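Local atomic coordinates of RmpA (Streptococcus mutans, PDB entry 3BJV), a protein that probably serves as the cytoplasmic IIA component of a phosphoenolpyruvate-dependent sugar phosphotransferase system, relaying a phosphoryl group during ascorbate uptake. Residues A[133-137]-A[138-142]. Sequence-based numbering, arbitrary orientation.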
loop_
_atom_site.group_PDB
_atom_site.type_symbol
_atom_site.label_atom_id
_atom_site.label_comp_id
_atom_site.label_asym_id
_atom_site.label_seq_id
_atom_site.Cartn_x
_atom_site.Cartn_y
_atom_site.Cartn_z
ATOM N N VAL A 133 7.267 13.400 15.803
ATOM C CA VAL A 133 8.556 14.001 16.113
ATOM C C VAL A 133 8.587 14.670 17.531
ATOM O O VAL A 133 9.625 14.685 18.195
ATOM C CB VAL A 133 9.009 14.928 14.907
ATOM C CG1 VAL A 133 10.184 15.808 15.242
ATOM C CG2 VAL A 133 9.382 14.076 13.665
ATOM N N ASN A 134 7.473 15.228 17.988
ATOM C CA ASN A 134 7.408 15.794 19.367
ATOM C C ASN A 134 7.041 14.776 20.477
ATOM O O ASN A 134 6.812 15.181 21.601
ATOM C CB ASN A 134 6.416 16.968 19.454
ATOM C CG ASN A 134 6.905 18.231 18.714
ATOM O OD1 ASN A 134 8.128 18.501 18.668
ATOM N ND2 ASN A 134 5.939 19.037 18.160
ATOM N N CYS A 135 6.936 13.483 20.135
ATOM C CA CYS A 135 6.683 12.399 21.093
ATOM C C CYS A 135 7.952 12.067 21.824
ATOM O O CYS A 135 9.026 11.902 21.197
ATOM C CB CYS A 135 6.156 11.126 20.399
ATOM S SG CYS A 135 4.383 11.181 20.020
ATOM N N LYS A 136 7.825 12.016 23.152
ATOM C CA LYS A 136 8.919 11.712 24.076
ATOM C C LYS A 136 8.910 10.258 24.561
ATOM O O LYS A 136 9.952 9.697 24.836
ATOM C CB LYS A 136 8.777 12.585 25.305
ATOM C CG LYS A 136 9.619 13.838 25.322
ATOM C CD LYS A 136 8.816 15.131 25.037
ATOM C CE LYS A 136 9.756 16.193 24.354
ATOM N NZ LYS A 136 9.040 17.403 23.862
ATOM N N THR A 137 7.736 9.646 24.680
ATOM C CA THR A 137 7.608 8.334 25.268
ATOM C C THR A 137 6.784 7.470 24.361
ATOM O O THR A 137 5.935 7.988 23.620
ATOM C CB THR A 137 6.891 8.385 26.657
ATOM O OG1 THR A 137 5.572 8.930 26.484
ATOM C CG2 THR A 137 7.684 9.240 27.656
ATOM N N PRO A 138 7.037 6.145 24.385
ATOM C CA PRO A 138 6.213 5.229 23.610
ATOM C C PRO A 138 4.717 5.397 23.842
ATOM O O PRO A 138 3.929 5.253 22.891
ATOM C CB PRO A 138 6.696 3.818 24.082
ATOM C CG PRO A 138 8.119 4.029 24.544
ATOM C CD PRO A 138 8.186 5.473 25.044
ATOM N N GLU A 139 4.298 5.634 25.080
ATOM C CA GLU A 139 2.882 5.871 25.411
ATOM C C GLU A 139 2.213 6.993 24.606
ATOM O O GLU A 139 1.057 6.886 24.225
ATOM C CB GLU A 139 2.699 6.131 26.924
ATOM C CG GLU A 139 2.783 4.893 27.837
ATOM C CD GLU A 139 4.081 4.061 27.664
ATOM O OE1 GLU A 139 5.206 4.603 27.842
ATOM O OE2 GLU A 139 3.966 2.845 27.356
ATOM N N GLU A 140 2.956 8.045 24.320
ATOM C CA GLU A 140 2.472 9.135 23.459
ATOM C C GLU A 140 2.177 8.737 22.036
ATOM O O GLU A 140 1.161 9.174 21.499
ATOM C CB GLU A 140 3.450 10.324 23.464
ATOM C CG GLU A 140 3.370 11.073 24.729
ATOM C CD GLU A 140 4.480 12.104 24.900
ATOM O OE1 GLU A 140 4.744 12.924 23.992
ATOM O OE2 GLU A 140 5.061 12.107 25.999
ATOM N N VAL A 141 3.080 7.938 21.439
ATOM C CA VAL A 141 2.918 7.418 20.112
ATOM C C VAL A 141 1.715 6.502 20.041
ATOM O O VAL A 141 0.936 6.575 19.097
ATOM C CB VAL A 141 4.193 6.638 19.584
ATOM C CG1 VAL A 141 3.874 5.887 18.248
ATOM C CG2 VAL A 141 5.318 7.546 19.363
ATOM N N LEU A 142 1.601 5.616 21.014
ATOM C CA LEU A 142 0.442 4.705 21.120
ATOM C C LEU A 142 -0.866 5.480 21.316
ATOM O O LEU A 142 -1.885 5.098 20.748
ATOM C CB LEU A 142 0.612 3.725 22.270
ATOM C CG LEU A 142 1.762 2.748 22.230
ATOM C CD1 LEU A 142 1.879 2.115 23.598
ATOM C CD2 LEU A 142 1.518 1.698 21.168
#
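Pro-138 opens helix 138-147 directly after Thr-137, which occupies the N-cap position; the contact is the N-terminal turn of this helix, at the surface, with its N3 glutamate bonded back to the loop. That loop, after helix 128-133, leads into the helix and sets Cys-135 beside the first turn. The proline ring sits at N1, and its side chain also touches Ile-13 of strand 13-17. Glu-140, at N3, carries the contact. Its backbone N makes a weak, bent bond to Thr-137 O (129° at the hydrogen), while its carboxylate reaches back to the loop with both oxygens. OE2 accepts from Thr-137 OG1 at 3.3 Å, the hydroxyl lying 42° out of the carboxylate plane, and OE1 takes a weak but nearly straight bond from the backbone N of Lys-136 (166°). Two grips on one carboxylate should limit its rotation. CG anti to the carbonyl carbon and a chain extended beyond it carry the acid group there, crossing the Thr-137 side chain at a slant. Cys-135 SG rests 3.7 Å from Glu-140 CB. Val-141 is buried, packing on Ile-13 and Leu-15 of the same strand. On the loop side, its CG2 branch meets Cys-135, 3.8 Å from SG.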